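PDB 4WPE: cytokinesis protein 2 from Saccharomyces cerevisiae, which mediates the cytoskeletal rearrangements required for cytokinesis, forming a ring that colocalizes with the medial actin ring, and binds phospholipids. Local coordinates for residues Thr111-Leu125 / Glu218-Leu230. Numbering follows the deposited sequence.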
loop_
_atom_site.group_PDB
_atom_site.type_symbol
_atom_site.label_atom_id
_atom_site.label_comp_id
_atom_site.label_asym_id
_atom_site.label_seq_id
_atom_site.Cartn_x
_atom_site.Cartn_y
_atom_site.Cartn_z
ATOM N N THR A 111 4.739 -22.442 2.088
ATOM C CA THR A 111 4.028 -22.942 0.913
ATOM C C THR A 111 5.008 -23.477 -0.128
ATOM O O THR A 111 4.780 -24.530 -0.727
ATOM C CB THR A 111 3.150 -21.855 0.269
ATOM O OG1 THR A 111 2.145 -21.440 1.204
ATOM C CG2 THR A 111 2.474 -22.378 -0.984
ATOM N N LYS A 112 6.102 -22.751 -0.337
ATOM C CA LYS A 112 7.141 -23.198 -1.256
ATOM C C LYS A 112 7.754 -24.509 -0.768
ATOM O O LYS A 112 7.943 -25.444 -1.548
ATOM C CB LYS A 112 8.227 -22.130 -1.408
ATOM C CG LYS A 112 9.590 -22.691 -1.776
ATOM C CD LYS A 112 10.485 -21.656 -2.438
ATOM C CE LYS A 112 11.919 -22.163 -2.522
ATOM N NZ LYS A 112 12.734 -21.404 -3.509
ATOM N N ALA A 113 8.049 -24.572 0.527
ATOM C CA ALA A 113 8.643 -25.762 1.127
ATOM C C ALA A 113 7.712 -26.962 1.023
ATOM O O ALA A 113 8.148 -28.073 0.719
ATOM C CB ALA A 113 9.001 -25.501 2.577
ATOM N N PHE A 114 6.429 -26.730 1.277
ATOM C CA PHE A 114 5.439 -27.797 1.220
ATOM C C PHE A 114 5.254 -28.293 -0.210
ATOM O O PHE A 114 5.073 -29.486 -0.442
ATOM C CB PHE A 114 4.106 -27.319 1.792
ATOM C CG PHE A 114 3.038 -28.369 1.793
ATOM C CD1 PHE A 114 3.082 -29.421 2.692
ATOM C CD2 PHE A 114 1.986 -28.301 0.896
ATOM C CE1 PHE A 114 2.095 -30.394 2.695
ATOM C CE2 PHE A 114 0.996 -29.267 0.892
ATOM C CZ PHE A 114 1.051 -30.315 1.794
ATOM N N ALA A 115 5.307 -27.371 -1.167
ATOM C CA ALA A 115 5.158 -27.726 -2.575
ATOM C C ALA A 115 6.313 -28.600 -3.044
ATOM O O ALA A 115 6.116 -29.538 -3.807
ATOM C CB ALA A 115 5.063 -26.475 -3.434
ATOM N N ALA A 116 7.519 -28.287 -2.582
ATOM C CA ALA A 116 8.698 -29.062 -2.952
ATOM C C ALA A 116 8.607 -30.482 -2.396
ATOM O O ALA A 116 9.112 -31.435 -2.998
ATOM C CB ALA A 116 9.961 -28.373 -2.459
ATOM N N ASN A 117 7.952 -30.612 -1.248
ATOM C CA ASN A 117 7.784 -31.909 -0.603
ATOM C C ASN A 117 6.709 -32.752 -1.276
ATOM O O ASN A 117 6.831 -33.973 -1.353
ATOM C CB ASN A 117 7.461 -31.717 0.877
ATOM C CG ASN A 117 8.630 -31.144 1.651
ATOM O OD1 ASN A 117 9.787 -31.367 1.293
ATOM N ND2 ASN A 117 8.339 -30.405 2.716
ATOM N N LEU A 118 5.654 -32.101 -1.758
ATOM C CA LEU A 118 4.638 -32.789 -2.543
ATOM C C LEU A 118 5.272 -33.369 -3.798
ATOM O O LEU A 118 5.042 -34.528 -4.144
ATOM C CB LEU A 118 3.497 -31.846 -2.921
ATOM C CG LEU A 118 2.409 -31.598 -1.878
ATOM C CD1 LEU A 118 1.160 -31.058 -2.555
ATOM C CD2 LEU A 118 2.099 -32.866 -1.103
ATOM N N GLN A 119 6.079 -32.549 -4.466
ATOM C CA GLN A 119 6.797 -32.964 -5.666
ATOM C C GLN A 119 7.679 -34.185 -5.405
ATOM O O GLN A 119 7.734 -35.106 -6.220
ATOM C CB GLN A 119 7.645 -31.809 -6.199
ATOM C CG GLN A 119 8.517 -32.167 -7.388
ATOM C CD GLN A 119 7.711 -32.632 -8.582
ATOM O OE1 GLN A 119 6.639 -32.098 -8.864
ATOM N NE2 GLN A 119 8.222 -33.632 -9.290
ATOM N N ALA A 120 8.365 -34.192 -4.266
ATOM C CA ALA A 120 9.238 -35.305 -3.918
ATOM C C ALA A 120 8.440 -36.595 -3.765
ATOM O O ALA A 120 8.837 -37.642 -4.276
ATOM C CB ALA A 120 10.006 -35.003 -2.641
ATOM N N ARG A 121 7.311 -36.515 -3.069
ATOM C CA ARG A 121 6.470 -37.686 -2.861
ATOM C C ARG A 121 5.868 -38.153 -4.179
ATOM O O ARG A 121 5.800 -39.353 -4.449
ATOM C CB ARG A 121 5.354 -37.396 -1.857
ATOM C CG ARG A 121 4.417 -38.576 -1.653
ATOM C CD ARG A 121 3.349 -38.311 -0.607
ATOM N NE ARG A 121 2.656 -39.544 -0.243
ATOM C CZ ARG A 121 1.593 -39.603 0.555
ATOM N NH1 ARG A 121 1.091 -38.492 1.074
ATOM N NH2 ARG A 121 1.031 -40.774 0.829
ATOM N N TYR A 122 5.434 -37.199 -4.996
ATOM C CA TYR A 122 4.838 -37.520 -6.287
ATOM C C TYR A 122 5.820 -38.261 -7.188
ATOM O O TYR A 122 5.449 -39.218 -7.867
ATOM C CB TYR A 122 4.346 -36.254 -6.992
ATOM C CG TYR A 122 3.994 -36.498 -8.440
ATOM C CD1 TYR A 122 2.796 -37.108 -8.787
ATOM C CD2 TYR A 122 4.866 -36.141 -9.459
ATOM C CE1 TYR A 122 2.470 -37.346 -10.109
ATOM C CE2 TYR A 122 4.550 -36.378 -10.786
ATOM C CZ TYR A 122 3.350 -36.979 -11.104
ATOM O OH TYR A 122 3.027 -37.213 -12.422
ATOM N N THR A 123 7.069 -37.805 -7.195
ATOM C CA THR A 123 8.114 -38.431 -7.999
ATOM C C THR A 123 8.319 -39.889 -7.591
ATOM O O THR A 123 8.412 -40.773 -8.443
ATOM C CB THR A 123 9.446 -37.659 -7.879
ATOM O OG1 THR A 123 9.326 -36.401 -8.555
ATOM C CG2 THR A 123 10.588 -38.448 -8.500
ATOM N N THR A 124 8.368 -40.132 -6.285
ATOM C CA THR A 124 8.518 -41.482 -5.755
ATOM C C THR A 124 7.324 -42.365 -6.118
ATOM O O THR A 124 7.495 -43.510 -6.538
ATOM C CB THR A 124 8.686 -41.464 -4.228
ATOM O OG1 THR A 124 9.884 -40.754 -3.889
ATOM C CG2 THR A 124 8.772 -42.876 -3.682
ATOM N N LEU A 125 6.119 -41.825 -5.964
ATOM C CA LEU A 125 4.897 -42.558 -6.286
ATOM C C LEU A 125 4.848 -42.965 -7.751
ATOM O O LEU A 125 4.579 -44.121 -8.071
ATOM C CB LEU A 125 3.662 -41.725 -5.946
ATOM C CG LEU A 125 3.008 -41.991 -4.592
ATOM C CD1 LEU A 125 1.689 -41.246 -4.481
ATOM C CD2 LEU A 125 2.797 -43.478 -4.391
ATOM N N GLU A 218 -3.181 -43.129 -1.629
ATOM C CA GLU A 218 -2.025 -42.265 -1.402
ATOM C C GLU A 218 -2.145 -40.992 -2.237
ATOM O O GLU A 218 -1.848 -39.897 -1.760
ATOM C CB GLU A 218 -0.717 -42.993 -1.732
ATOM C CG GLU A 218 -0.244 -43.982 -0.671
ATOM C CD GLU A 218 1.262 -44.179 -0.692
ATOM O OE1 GLU A 218 1.994 -43.167 -0.639
ATOM O OE2 GLU A 218 1.716 -45.341 -0.767
ATOM N N LEU A 219 -2.589 -41.141 -3.481
ATOM C CA LEU A 219 -2.814 -39.996 -4.359
ATOM C C LEU A 219 -3.927 -39.104 -3.827
ATOM O O LEU A 219 -3.791 -37.881 -3.783
ATOM C CB LEU A 219 -3.153 -40.457 -5.776
ATOM C CG LEU A 219 -2.002 -41.030 -6.604
ATOM C CD1 LEU A 219 -2.512 -41.549 -7.939
ATOM C CD2 LEU A 219 -0.921 -39.982 -6.813
ATOM N N GLN A 220 -5.031 -39.723 -3.422
ATOM C CA GLN A 220 -6.173 -38.984 -2.899
ATOM C C GLN A 220 -5.808 -38.257 -1.607
ATOM O O GLN A 220 -6.383 -37.223 -1.281
ATOM C CB GLN A 220 -7.354 -39.931 -2.673
ATOM C CG GLN A 220 -8.604 -39.255 -2.155
ATOM C CD GLN A 220 -9.761 -40.217 -2.007
ATOM O OE1 GLN A 220 -9.971 -41.085 -2.854
ATOM N NE2 GLN A 220 -10.515 -40.075 -0.922
ATOM N N GLU A 221 -4.840 -38.802 -0.878
ATOM C CA GLU A 221 -4.342 -38.154 0.327
ATOM C C GLU A 221 -3.442 -36.980 -0.039
ATOM O O GLU A 221 -3.432 -35.959 0.648
ATOM C CB GLU A 221 -3.585 -39.153 1.205
ATOM C CG GLU A 221 -2.881 -38.530 2.400
ATOM C CD GLU A 221 -2.129 -39.551 3.230
ATOM O OE1 GLU A 221 -2.786 -40.385 3.891
ATOM O OE2 GLU A 221 -0.881 -39.524 3.216
HETATM N N MSE A 222 -2.690 -37.132 -1.125
HETATM C CA MSE A 222 -1.820 -36.066 -1.614
HETATM C C MSE A 222 -2.620 -34.832 -2.009
HETATM O O MSE A 222 -2.347 -33.723 -1.544
HETATM C CB MSE A 222 -1.002 -36.539 -2.815
HETATM C CG MSE A 222 0.093 -37.530 -2.491
HETATM SE SE MSE A 222 1.439 -37.521 -3.894
HETATM C CE MSE A 222 2.058 -35.685 -3.684
ATOM N N GLU A 223 -3.603 -35.035 -2.879
ATOM C CA GLU A 223 -4.435 -33.942 -3.355
ATOM C C GLU A 223 -5.203 -33.305 -2.205
ATOM O O GLU A 223 -5.292 -32.081 -2.117
ATOM C CB GLU A 223 -5.402 -34.433 -4.436
ATOM C CG GLU A 223 -6.298 -33.346 -5.020
ATOM C CD GLU A 223 -5.557 -32.376 -5.935
ATOM O OE1 GLU A 223 -4.346 -32.570 -6.179
ATOM O OE2 GLU A 223 -6.194 -31.411 -6.413
ATOM N N ASN A 224 -5.747 -34.135 -1.319
ATOM C CA ASN A 224 -6.478 -33.631 -0.161
ATOM C C ASN A 224 -5.590 -32.763 0.724
ATOM O O ASN A 224 -6.026 -31.735 1.244
ATOM C CB ASN A 224 -7.059 -34.785 0.657
ATOM C CG ASN A 224 -8.052 -34.314 1.701
ATOM O OD1 ASN A 224 -7.672 -33.894 2.795
ATOM N ND2 ASN A 224 -9.334 -34.377 1.365
ATOM N N ALA A 225 -4.338 -33.179 0.884
ATOM C CA ALA A 225 -3.376 -32.420 1.672
ATOM C C ALA A 225 -2.944 -31.164 0.927
ATOM O O ALA A 225 -2.533 -30.185 1.539
ATOM C CB ALA A 225 -2.166 -33.276 2.011
ATOM N N ARG A 226 -3.038 -31.200 -0.399
ATOM C CA ARG A 226 -2.689 -30.045 -1.219
ATOM C C ARG A 226 -3.786 -28.979 -1.179
ATOM O O ARG A 226 -3.508 -27.799 -0.960
ATOM C CB ARG A 226 -2.427 -30.473 -2.660
ATOM C CG ARG A 226 -2.125 -29.317 -3.597
ATOM C CD ARG A 226 -2.139 -29.766 -5.051
ATOM N NE ARG A 226 -2.308 -28.634 -5.951
ATOM C CZ ARG A 226 -3.477 -28.240 -6.445
ATOM N NH1 ARG A 226 -4.585 -28.902 -6.138
ATOM N NH2 ARG A 226 -3.537 -27.191 -7.254
ATOM N N ILE A 227 -5.027 -29.403 -1.394
ATOM C CA ILE A 227 -6.166 -28.492 -1.335
ATOM C C ILE A 227 -6.277 -27.830 0.035
ATOM O O ILE A 227 -6.345 -26.608 0.136
ATOM C CB ILE A 227 -7.493 -29.212 -1.641
ATOM C CG1 ILE A 227 -7.447 -29.884 -3.016
ATOM C CG2 ILE A 227 -8.654 -28.233 -1.572
ATOM C CD1 ILE A 227 -7.235 -28.923 -4.158
ATOM N N SER A 228 -6.289 -28.645 1.084
ATOM C CA SER A 228 -6.487 -28.159 2.446
ATOM C C SER A 228 -5.392 -27.196 2.892
ATOM O O SER A 228 -5.671 -26.188 3.546
ATOM C CB SER A 228 -6.566 -29.338 3.419
ATOM O OG SER A 228 -7.741 -30.099 3.201
ATOM N N PHE A 229 -4.149 -27.510 2.541
ATOM C CA PHE A 229 -3.015 -26.665 2.900
ATOM C C PHE A 229 -3.142 -25.289 2.246
ATOM O O PHE A 229 -2.984 -24.265 2.909
ATOM C CB PHE A 229 -1.697 -27.333 2.499
ATOM C CG PHE A 229 -0.470 -26.562 2.902
ATOM C CD1 PHE A 229 0.133 -26.786 4.129
ATOM C CD2 PHE A 229 0.087 -25.622 2.048
ATOM C CE1 PHE A 229 1.265 -26.079 4.499
ATOM C CE2 PHE A 229 1.216 -24.912 2.413
ATOM C CZ PHE A 229 1.806 -25.142 3.640
ATOM N N LEU A 230 -3.432 -25.271 0.947
ATOM C CA LEU A 230 -3.631 -24.018 0.221
ATOM C C LEU A 230 -4.865 -23.292 0.737
ATOM O O LEU A 230 -4.897 -22.066 0.794
ATOM C CB LEU A 230 -3.769 -24.269 -1.281
ATOM C CG LEU A 230 -2.542 -24.791 -2.032
ATOM C CD1 LEU A 230 -2.842 -24.917 -3.518
ATOM C CD2 LEU A 230 -1.345 -23.883 -1.805
#
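F114 and F229 stack face to face, their ring planes 18° apart and centroids 4.0 Å from each other. With CG anti to the backbone N in both, the side chains reach across the gap from helices of opposite direction and slide past one another, and F114 CB makes a CH-pi contact over the F229 ring. The edge of F229 meets T111, its CE2 lying 3.7 Å from T111 CA.

Selenomethionine M222 enters as a knob among L118, R121, Y122 and L125; its chain bends at chi3, and CE comes 3.8 Å from L118 CD2. Beside it, L125 CD1 lies 3.7 Å from L219 CD2, and L118 CD1 meets R226 CB. The segments, on helices 76-162 and 170-259, run nearly antiparallel in the elongated helical bundle of the F-BAR domain, with Y122 also touching helix 21-35.

R121 extends over M222 and forms salt bridges with two carboxylates: NH2 bonds E218 OE1 at 3.0 Å, nearly straight at 170°, while NH1 hydrogen-bonds E221 OE2 at 3.1 Å, with a weak bond from NH2 to the same E221 oxygen. A leucine in place of R121 would probably leave both glutamates without their shared cation, their carboxylates freer to turn. The guanidinium of R226 leads away from helix 111-125, forming salt bridges with E223 and with D74 of the second subunit.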